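Local coordinates for sorbitol-6-phosphate dehydrogenase (Erwinia amylovora CFBP1430, PDB 5O3Z), which probably catalyses the NAD-linked interconversion of sorbitol 6-phosphate and fructose 6-phosphate as a short-chain dehydrogenase, at residues I181-M187 with C249-N255; G138-Q142 with Y241-A247; G57-F62 with A78-F83; T17-L22 with Y231-L235. All blocks are in the same frame, centred on the assembly; numbering follows the deposited sequence.

Contact 1 of 4, residues I181-M187 with C249-N255; sequences ITVHSLM and CTGQSIN
Thr182 opens the pairing of 181-187 with 249-255 by laying its CG2 methyl against Cys249 O (3.3 Å), while one water joins Ile181 O to Thr250 OG1. That oxygen accepts a bond from Val183 N, and the anti setting of OG1 to its own backbone N (chi1 -170°) brings it there, so a side chain stands in where a strand would offer a carbonyl. Val183 O then takes Gly251 N at 2.7 Å, Gly251 turning the chain with a positive phi. His184 reaches across with its ring: ND1 accepts from Gln252 N, which approaches tilted out of the ring plane, and NE2 makes a weak bond to Cys249 O at the ring edge. The two bonds, one of them weak, would restrict rotation of the imidazole, and Tyr241 meets it edge-to-face. From Ser185 onward regular parallel pairing takes over, with Ser185 N bonded to Gln252 O (2.8 Å, 174° at the hydrogen) and Ile254 N to Ser185 O. Leu186 sets CD2 beside Ile254 CB on the face covered by helix 231-242. Met187 N closes the series on Ile254 O, and its bent chain carries SD to Ser253 CB (3.8 Å) on the other face, towards helix 156-176. Parallel neighbours joined through a long connection, about half of it helical, are characteristic of the last two strands of the Rossmann-fold sheet of short-chain dehydrogenases.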
# COMPACT_ATOMS: atom_id res chain seq x y z
N ILE A 181 23.81 4.10 4.96
CA ILE A 181 23.61 3.17 3.86
C ILE A 181 22.10 3.08 3.58
O ILE A 181 21.36 2.83 4.48
CB ILE A 181 24.12 1.74 4.19
CG1 ILE A 181 25.62 1.75 4.56
CG2 ILE A 181 23.97 0.88 2.94
CD1 ILE A 181 26.09 0.48 5.18
N THR A 182 21.72 3.26 2.33
CA THR A 182 20.37 3.05 1.86
C THR A 182 20.17 1.69 1.13
O THR A 182 21.09 1.15 0.54
CB THR A 182 19.91 4.18 0.92
OG1 THR A 182 20.56 4.05 -0.34
CG2 THR A 182 20.15 5.51 1.49
N VAL A 183 18.92 1.21 1.11
CA VAL A 183 18.54 -0.13 0.66
C VAL A 183 17.19 0.01 -0.05
O VAL A 183 16.26 0.59 0.56
CB VAL A 183 18.34 -1.04 1.86
CG1 VAL A 183 18.19 -2.54 1.41
CG2 VAL A 183 19.47 -0.87 2.88
N HIS A 184 17.11 -0.50 -1.26
CA HIS A 184 15.92 -0.52 -2.12
C HIS A 184 15.71 -1.80 -2.80
O HIS A 184 16.68 -2.54 -3.06
CB HIS A 184 16.02 0.53 -3.20
CG HIS A 184 16.20 1.92 -2.69
ND1 HIS A 184 15.18 2.59 -2.03
CD2 HIS A 184 17.29 2.74 -2.67
CE1 HIS A 184 15.65 3.76 -1.60
NE2 HIS A 184 16.92 3.88 -1.98
N SER A 185 14.44 -2.09 -3.13
CA SER A 185 14.09 -3.19 -3.96
C SER A 185 13.46 -2.61 -5.22
O SER A 185 12.60 -1.68 -5.16
CB SER A 185 13.13 -4.13 -3.21
OG SER A 185 13.81 -4.94 -2.25
N LEU A 186 13.87 -3.13 -6.37
CA LEU A 186 13.36 -2.67 -7.64
C LEU A 186 12.35 -3.62 -8.15
O LEU A 186 12.68 -4.77 -8.40
CB LEU A 186 14.49 -2.52 -8.71
CG LEU A 186 15.65 -1.59 -8.45
CD1 LEU A 186 16.45 -1.33 -9.75
CD2 LEU A 186 15.16 -0.27 -7.80
N MET A 187 11.10 -3.17 -8.30
CA MET A 187 10.06 -4.06 -8.65
C MET A 187 9.86 -4.09 -10.13
O MET A 187 9.09 -3.34 -10.71
CB MET A 187 8.77 -3.73 -7.82
CG MET A 187 9.05 -3.16 -6.43
SD MET A 187 9.93 -4.31 -5.33
CE MET A 187 8.67 -5.57 -5.03
N CYS A 249 16.49 8.94 0.25
CA CYS A 249 15.54 7.89 -0.03
C CYS A 249 16.06 6.58 0.53
O CYS A 249 17.20 6.12 0.16
CB CYS A 249 15.28 7.75 -1.55
SG CYS A 249 14.45 9.25 -2.26
N THR A 250 15.27 5.93 1.36
CA THR A 250 15.69 4.53 1.72
C THR A 250 14.52 3.64 2.11
O THR A 250 13.45 4.10 2.52
CB THR A 250 16.74 4.53 2.87
OG1 THR A 250 17.30 3.20 3.03
CG2 THR A 250 16.10 4.86 4.11
N GLY A 251 14.73 2.34 1.94
CA GLY A 251 13.73 1.33 2.20
C GLY A 251 12.63 1.14 1.17
O GLY A 251 11.62 0.55 1.48
N GLN A 252 12.81 1.66 0.01
CA GLN A 252 11.77 1.70 -0.99
C GLN A 252 11.57 0.47 -1.92
O GLN A 252 12.49 -0.30 -2.22
CB GLN A 252 11.92 2.99 -1.83
CG GLN A 252 11.97 4.30 -1.07
CD GLN A 252 10.77 4.54 -0.20
OE1 GLN A 252 9.62 4.50 -0.65
NE2 GLN A 252 11.01 4.79 1.08
N SER A 253 10.32 0.24 -2.30
CA SER A 253 9.99 -0.67 -3.38
C SER A 253 9.72 0.21 -4.54
O SER A 253 8.69 0.89 -4.56
CB SER A 253 8.76 -1.50 -3.02
OG SER A 253 8.94 -2.23 -1.81
N ILE A 254 10.65 0.28 -5.50
CA ILE A 254 10.57 1.22 -6.61
C ILE A 254 9.99 0.51 -7.82
O ILE A 254 10.56 -0.43 -8.33
CB ILE A 254 11.97 1.75 -6.94
CG1 ILE A 254 12.59 2.51 -5.80
CG2 ILE A 254 11.94 2.59 -8.16
CD1 ILE A 254 11.75 3.61 -5.11
N ASN A 255 8.80 0.88 -8.27
CA ASN A 255 8.22 0.20 -9.37
C ASN A 255 8.87 0.59 -10.67
O ASN A 255 9.16 1.79 -10.90
CB ASN A 255 6.72 0.53 -9.45
CG ASN A 255 5.96 0.02 -8.25
OD1 ASN A 255 5.17 0.73 -7.61
ND2 ASN A 255 6.21 -1.17 -7.92
O HOH W 1 18.96 3.17 5.12

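Contact 2 of 4, residues G138-Q142 with Y241-A247; sequences GRIIQ and YASDKAA
Arg139 provides all the polar links between strand 139-142 and the segment 241-247, and it spends them on backbone carbonyls. NH2 donates to Ser243 O at 2.9 Å, a fairly straight bond (159°) in which the oxygen lies close to the guanidinium plane but the nitrogen sits above the plane of the carbonyl. NE makes a weak, strongly bent bond to Tyr241 O. Behind them NH1 turns back to Gly138 O, 3.1 Å away, so all three guanidinium nitrogens are engaged and the flat group is held against rotation. The chain bends at chi2 (-72°), bringing the guanidinium edge to carbonyls at and just beyond the C-terminal end of helix 231-242, which would be expected to attract its positive charge. This is the helix that leads, in the Rossmann fold of the short-chain dehydrogenases, to the last strand of the sheet, 253-256; strand 139-145 lies towards the middle of that sheet. The charge contribution of Asp244 is looser: OD1 stays 4.0 Å from Arg139 NH2 and well out of the guanidinium plane, beyond a salt bridge. Arg139 CG makes a van der Waals contact with Ala242 O (3.4 Å), as Ala247 CB does with Arg139 NH2 at the outer end. The apolar pair is Ile141 CD1 with Ala242 CB (3.9 Å), Leu88 of the neighbouring strand touching both residues. Ala247 also packs on Arg227 of the second subunit.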
# COMPACT_ATOMS: atom_id res chain seq x y z
N GLY A 138 26.94 3.61 1.80
CA GLY A 138 26.78 2.65 0.71
C GLY A 138 25.34 2.50 0.23
O GLY A 138 24.47 3.16 0.72
N ARG A 139 25.17 1.67 -0.78
CA ARG A 139 23.91 1.33 -1.39
C ARG A 139 23.75 -0.20 -1.49
O ARG A 139 24.71 -0.93 -1.78
CB ARG A 139 23.93 1.89 -2.75
CG ARG A 139 24.16 3.38 -2.77
CD ARG A 139 22.93 4.09 -2.28
NE ARG A 139 22.94 5.51 -2.41
CZ ARG A 139 23.24 6.38 -1.46
NH1 ARG A 139 23.69 6.01 -0.27
NH2 ARG A 139 23.12 7.70 -1.73
N ILE A 140 22.53 -0.68 -1.27
CA ILE A 140 22.20 -2.06 -1.49
C ILE A 140 20.95 -2.01 -2.34
O ILE A 140 19.96 -1.38 -1.93
CB ILE A 140 21.93 -2.82 -0.19
CG1 ILE A 140 23.18 -2.90 0.69
CG2 ILE A 140 21.38 -4.20 -0.50
CD1 ILE A 140 22.95 -3.43 2.10
N ILE A 141 20.99 -2.63 -3.50
CA ILE A 141 19.83 -2.65 -4.36
C ILE A 141 19.52 -4.05 -4.71
O ILE A 141 20.35 -4.74 -5.32
CB ILE A 141 20.08 -1.81 -5.62
CG1 ILE A 141 20.08 -0.32 -5.21
CG2 ILE A 141 18.98 -2.04 -6.65
CD1 ILE A 141 20.70 0.61 -6.23
N GLN A 142 18.28 -4.49 -4.41
CA GLN A 142 17.81 -5.80 -4.84
C GLN A 142 16.97 -5.80 -6.11
O GLN A 142 16.02 -5.03 -6.25
CB GLN A 142 16.90 -6.40 -3.74
CG GLN A 142 16.61 -7.89 -3.91
CD GLN A 142 15.21 -8.34 -3.35
OE1 GLN A 142 14.34 -7.52 -3.01
NE2 GLN A 142 14.99 -9.67 -3.35
N TYR A 241 19.08 5.49 -7.90
CA TYR A 241 19.05 5.14 -6.44
C TYR A 241 20.43 4.78 -5.83
O TYR A 241 20.69 4.94 -4.63
CB TYR A 241 17.90 4.16 -6.10
CG TYR A 241 16.48 4.80 -6.24
CD1 TYR A 241 15.91 5.48 -5.18
CD2 TYR A 241 15.79 4.76 -7.41
CE1 TYR A 241 14.65 6.14 -5.33
CE2 TYR A 241 14.54 5.37 -7.55
CZ TYR A 241 13.97 6.03 -6.51
OH TYR A 241 12.73 6.62 -6.58
N ALA A 242 21.36 4.40 -6.68
CA ALA A 242 22.75 4.16 -6.21
C ALA A 242 23.57 5.45 -6.05
O ALA A 242 24.60 5.47 -5.36
CB ALA A 242 23.45 3.21 -7.19
N SER A 243 23.10 6.55 -6.65
CA SER A 243 23.85 7.79 -6.66
C SER A 243 23.76 8.53 -5.32
O SER A 243 22.85 8.32 -4.51
CB SER A 243 23.31 8.68 -7.80
OG SER A 243 22.24 9.50 -7.31
N ASP A 244 24.64 9.50 -5.10
CA ASP A 244 24.50 10.40 -3.94
C ASP A 244 23.29 11.34 -4.06
O ASP A 244 22.89 11.97 -3.09
CB ASP A 244 25.80 11.18 -3.69
CG ASP A 244 26.99 10.22 -3.36
OD1 ASP A 244 26.75 9.21 -2.66
OD2 ASP A 244 28.15 10.46 -3.81
N LYS A 245 22.69 11.40 -5.24
CA LYS A 245 21.47 12.25 -5.44
C LYS A 245 20.18 11.72 -4.72
O LYS A 245 19.28 12.52 -4.42
CB LYS A 245 21.20 12.42 -6.94
CG LYS A 245 22.24 13.28 -7.64
CD LYS A 245 22.27 12.99 -9.14
CE LYS A 245 22.97 14.13 -9.85
NZ LYS A 245 22.94 14.07 -11.33
N ALA A 246 20.16 10.42 -4.43
CA ALA A 246 19.08 9.69 -3.77
C ALA A 246 19.43 9.36 -2.33
O ALA A 246 18.87 8.42 -1.76
CB ALA A 246 18.78 8.43 -4.55
N ALA A 247 20.30 10.15 -1.69
CA ALA A 247 20.69 9.91 -0.30
C ALA A 247 19.58 9.99 0.75
O ALA A 247 19.71 9.37 1.79
CB ALA A 247 21.85 10.82 0.14

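Contact 3 of 4, residues G57-F62 with A78-F83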
# COMPACT_ATOMS: atom_id res chain seq x y z
N GLY A 57 42.12 -4.24 -14.52
CA GLY A 57 41.85 -4.08 -13.08
C GLY A 57 40.57 -3.28 -12.82
O GLY A 57 40.32 -2.86 -11.70
N ARG A 58 39.77 -3.08 -13.87
CA ARG A 58 38.48 -2.42 -13.70
C ARG A 58 37.45 -3.38 -13.15
O ARG A 58 36.71 -3.01 -12.22
CB ARG A 58 37.96 -1.85 -15.00
CG ARG A 58 36.68 -1.03 -14.79
CD ARG A 58 36.76 0.25 -15.56
NE ARG A 58 36.67 1.44 -14.74
CZ ARG A 58 36.24 2.61 -15.20
NH1 ARG A 58 36.18 3.66 -14.39
NH2 ARG A 58 35.91 2.75 -16.48
N ALA A 59 37.43 -4.57 -13.74
CA ALA A 59 36.57 -5.69 -13.32
C ALA A 59 37.36 -7.00 -12.95
O ALA A 59 38.36 -7.36 -13.62
CB ALA A 59 35.59 -5.98 -14.41
N TYR A 60 36.90 -7.68 -11.90
CA TYR A 60 37.32 -9.07 -11.56
C TYR A 60 36.10 -9.98 -11.42
O TYR A 60 35.01 -9.55 -10.97
CB TYR A 60 38.12 -9.12 -10.27
CG TYR A 60 39.47 -8.53 -10.41
CD1 TYR A 60 39.66 -7.13 -10.31
CD2 TYR A 60 40.60 -9.34 -10.70
CE1 TYR A 60 40.93 -6.56 -10.46
CE2 TYR A 60 41.86 -8.77 -10.87
CZ TYR A 60 42.03 -7.39 -10.75
OH TYR A 60 43.28 -6.88 -10.90
N GLY A 61 36.26 -11.22 -11.87
CA GLY A 61 35.22 -12.24 -11.75
C GLY A 61 35.43 -13.09 -10.49
O GLY A 61 36.58 -13.44 -10.15
N PHE A 62 34.34 -13.43 -9.82
CA PHE A 62 34.39 -14.25 -8.58
C PHE A 62 33.30 -15.31 -8.64
O PHE A 62 32.28 -15.07 -9.24
CB PHE A 62 34.11 -13.42 -7.36
CG PHE A 62 35.11 -12.32 -7.13
CD1 PHE A 62 35.03 -11.15 -7.88
CD2 PHE A 62 36.08 -12.41 -6.15
CE1 PHE A 62 35.90 -10.12 -7.67
CE2 PHE A 62 36.99 -11.39 -5.96
CZ PHE A 62 36.88 -10.23 -6.70
N ALA A 78 37.37 -11.93 -0.68
CA ALA A 78 37.97 -11.82 -1.99
C ALA A 78 37.80 -10.43 -2.62
O ALA A 78 38.75 -9.83 -3.17
CB ALA A 78 37.39 -12.88 -2.91
N VAL A 79 36.60 -9.88 -2.54
CA VAL A 79 36.39 -8.54 -3.05
C VAL A 79 37.19 -7.52 -2.26
O VAL A 79 37.73 -6.63 -2.87
CB VAL A 79 34.86 -8.14 -3.05
CG1 VAL A 79 34.68 -6.70 -3.46
CG2 VAL A 79 34.06 -9.02 -4.00
N ASP A 80 37.28 -7.64 -0.93
CA ASP A 80 38.01 -6.69 -0.11
C ASP A 80 39.49 -6.78 -0.44
O ASP A 80 40.12 -5.77 -0.69
CB ASP A 80 37.82 -6.98 1.37
CG ASP A 80 38.46 -5.94 2.28
OD1 ASP A 80 38.57 -4.72 1.95
OD2 ASP A 80 38.78 -6.31 3.40
N GLU A 81 40.03 -7.99 -0.45
CA GLU A 81 41.45 -8.20 -0.87
C GLU A 81 41.72 -7.50 -2.20
O GLU A 81 42.70 -6.77 -2.32
CB GLU A 81 41.77 -9.70 -1.11
CG GLU A 81 41.69 -10.65 0.09
CD GLU A 81 41.44 -12.13 -0.33
OE1 GLU A 81 41.72 -12.52 -1.50
OE2 GLU A 81 40.95 -12.92 0.51
N THR A 82 40.82 -7.71 -3.18
CA THR A 82 40.96 -7.21 -4.54
C THR A 82 40.80 -5.66 -4.77
O THR A 82 41.69 -5.02 -5.39
CB THR A 82 40.01 -8.00 -5.46
OG1 THR A 82 40.29 -9.39 -5.33
CG2 THR A 82 40.13 -7.59 -6.95
N PHE A 83 39.68 -5.06 -4.33
CA PHE A 83 39.44 -3.63 -4.47
C PHE A 83 39.63 -2.84 -3.22
O PHE A 83 39.64 -1.65 -3.29
CB PHE A 83 38.02 -3.33 -5.00
CG PHE A 83 37.68 -4.01 -6.29
CD1 PHE A 83 38.09 -3.48 -7.50
CD2 PHE A 83 36.97 -5.18 -6.29
CE1 PHE A 83 37.77 -4.09 -8.70
CE2 PHE A 83 36.66 -5.83 -7.49
CZ PHE A 83 37.04 -5.26 -8.69
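Phe62 fits its ring among Ala78, Val79 and Thr82 on helix 78-83. Ala78 CB meets the ring edge, 3.4 Å from Phe62 CE2, whereas Val79 CG2 sits over the centre of one face, 4.2 Å from the centroid. Thr82 OG1 lies near the edge at CZ. Further back along the strand Tyr60 offers a flat face: Thr82 CG2 rests on it, 3.4 Å from Tyr60 CD1 and shifted toward the rim. In Thr82 a chi1 of -55° for OG1 sets the hydroxyl beside the backbone N and leaves CG2 anti to it, so the methyl goes to the tyrosine. Phe83 packs beside both strand rings. Tyr60 presents its edge to the Phe83 face in an offset edge-to-face pair, planes at 76°, and Phe83 CE2 stands 4.4 Å from Phe62 CE1. Helix and strand run nearly antiparallel, as in a Rossmann-type strand-helix layer, and Ala34 of strand 32-37 also touches Phe62, Val79 and Phe83. Thr82 OG1 donates to Ala78 O (2.7 Å) within the helix, sharing that oxygen with Thr82 N from the opposite face. With that hydroxyl bonded within its own helix, the segments meet through apolar, aromatic and CH-pi contacts without a mutual hydrogen bond, and shape and dispersion would hold the pair.

Contact 4 of 4, residues T17-L22 with Y231-L235; sequences TLGAFL and YQDVL
Tyr231 packs against helix 17-22, which follows the first strand of the Rossmann fold; in short-chain dehydrogenases the turn leading into this helix is the glycine-rich nucleotide-binding loop. Here helix 231-235 comes beside it at 52°, the segment axes 10.0 Å apart at their closest. Following Tyr231 outward, CB sits over the centre of the Phe21 ring, 3.6 Å from its centroid and almost on the normal, a CH-pi contact. CG is near both Phe21 CG and the CD1 methyl of Leu18. The two ortho carbons part: Tyr231 CD1 meets Leu18 CD1 at 3.6 Å, while CD2 faces Phe21 CD2 at 3.8 Å. CE1 passes over Leu18 CB, and the CA of Leu18 stands above one ring face, displaced toward the rim. At the tip OH reaches the CB of Thr17, and it also makes a weak hydrogen bond to Ser194. The Phe21 and Tyr231 ring planes meet obliquely, at 49°. With CG anti to its backbone N (chi1 -171°), Phe21 extends toward the second helix and touches Leu235 CD2 through CE1 (3.5 Å). Deeper in, Leu22 CD2 inserts between Val234 CG1 and Leu235 CD1, and Leu188 of strand 182-188 touches both Leu18 and Val234. Gln232 gives its NE2 to Asn236, while its OE1 lies in the plane of the Phe21 ring at the edge, 3.5 Å from CZ.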
# COMPACT_ATOMS: atom_id res chain seq x y z
N THR A 17 22.83 -12.52 -18.73
CA THR A 17 21.52 -11.88 -18.91
C THR A 17 21.50 -10.52 -18.22
O THR A 17 22.41 -9.72 -18.46
CB THR A 17 20.42 -12.87 -18.48
OG1 THR A 17 20.75 -13.45 -17.22
CG2 THR A 17 20.34 -14.01 -19.50
N LEU A 18 20.51 -10.25 -17.35
CA LEU A 18 20.37 -8.95 -16.73
C LEU A 18 21.53 -8.53 -15.84
O LEU A 18 21.98 -7.39 -15.90
CB LEU A 18 19.04 -8.86 -15.89
CG LEU A 18 18.92 -7.58 -15.03
CD1 LEU A 18 18.82 -6.29 -15.87
CD2 LEU A 18 17.73 -7.64 -14.04
N GLY A 19 21.97 -9.45 -14.97
CA GLY A 19 23.16 -9.23 -14.20
C GLY A 19 24.36 -8.78 -15.02
O GLY A 19 25.09 -7.86 -14.61
N ALA A 20 24.52 -9.41 -16.18
CA ALA A 20 25.68 -9.09 -17.05
C ALA A 20 25.54 -7.67 -17.63
O ALA A 20 26.48 -6.90 -17.66
CB ALA A 20 25.80 -10.13 -18.16
N PHE A 21 24.31 -7.32 -18.03
CA PHE A 21 24.00 -5.99 -18.51
C PHE A 21 24.24 -4.95 -17.45
O PHE A 21 24.75 -3.90 -17.78
CB PHE A 21 22.56 -5.93 -19.00
CG PHE A 21 22.19 -4.64 -19.71
CD1 PHE A 21 21.89 -3.48 -18.98
CD2 PHE A 21 22.10 -4.61 -21.11
CE1 PHE A 21 21.55 -2.30 -19.65
CE2 PHE A 21 21.73 -3.44 -21.77
CZ PHE A 21 21.45 -2.29 -21.05
N LEU A 22 23.86 -5.20 -16.17
CA LEU A 22 24.10 -4.20 -15.14
C LEU A 22 25.58 -4.01 -14.86
O LEU A 22 26.00 -2.90 -14.57
CB LEU A 22 23.38 -4.54 -13.84
CG LEU A 22 21.86 -4.58 -13.90
CD1 LEU A 22 21.34 -5.18 -12.58
CD2 LEU A 22 21.31 -3.16 -14.08
N TYR A 231 16.21 -3.83 -20.18
CA TYR A 231 17.33 -3.84 -19.25
C TYR A 231 17.81 -2.46 -18.96
O TYR A 231 18.37 -2.16 -17.88
CB TYR A 231 18.51 -4.71 -19.79
CG TYR A 231 18.33 -6.22 -19.95
CD1 TYR A 231 17.49 -6.98 -19.10
CD2 TYR A 231 19.07 -6.92 -20.89
CE1 TYR A 231 17.41 -8.36 -19.24
CE2 TYR A 231 18.98 -8.30 -21.03
CZ TYR A 231 18.14 -9.01 -20.20
OH TYR A 231 18.05 -10.37 -20.34
N GLN A 232 17.68 -1.58 -19.96
CA GLN A 232 18.13 -0.21 -19.77
C GLN A 232 17.27 0.55 -18.74
O GLN A 232 17.77 1.36 -17.97
CB GLN A 232 18.19 0.54 -21.13
CG GLN A 232 18.78 1.93 -21.03
CD GLN A 232 20.26 1.92 -20.77
OE1 GLN A 232 20.97 1.18 -21.46
NE2 GLN A 232 20.71 2.66 -19.84
N ASP A 233 15.97 0.28 -18.71
CA ASP A 233 15.11 0.91 -17.65
C ASP A 233 15.61 0.51 -16.29
O ASP A 233 15.74 1.29 -15.42
CB ASP A 233 13.67 0.45 -17.79
CG ASP A 233 13.10 0.70 -19.13
OD1 ASP A 233 13.24 1.84 -19.65
OD2 ASP A 233 12.51 -0.24 -19.64
N VAL A 234 15.98 -0.75 -16.14
CA VAL A 234 16.50 -1.21 -14.88
C VAL A 234 17.74 -0.47 -14.46
O VAL A 234 17.85 0.06 -13.34
CB VAL A 234 16.75 -2.74 -14.91
CG1 VAL A 234 17.27 -3.23 -13.57
CG2 VAL A 234 15.48 -3.50 -15.25
N LEU A 235 18.72 -0.46 -15.38
CA LEU A 235 19.96 0.27 -15.20
C LEU A 235 19.76 1.71 -14.81
O LEU A 235 20.35 2.18 -13.85
CB LEU A 235 20.80 0.10 -16.50
CG LEU A 235 22.21 0.70 -16.52
CD1 LEU A 235 23.08 0.14 -15.41
CD2 LEU A 235 22.85 0.43 -17.88

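Overall arrangement
Contacts 1 and 2 are buried and adjoin within the same sheet, strands 182-188 and 139-145 being neighbours; Ser185 OG meets Gln142 OE1 at 2.7 Å between them, and both touch the second subunit. Contact 3 lies at the surface beside the outermost strand 59-63 at the opposite edge of the sheet, its centre about 26 Å from that of contact 1. Contact 4, partly buried, shares helix 231-242 with contact 2 and touches contact 1 only by packing, Leu186 CD1 to Val234 O. Chemistry follows place: mostly backbone bonds, with some from Thr250 and His184 side chains, join contact 1, an arginine grips helix-end carbonyls in contact 2, and rings and methyls make contacts 3 and 4.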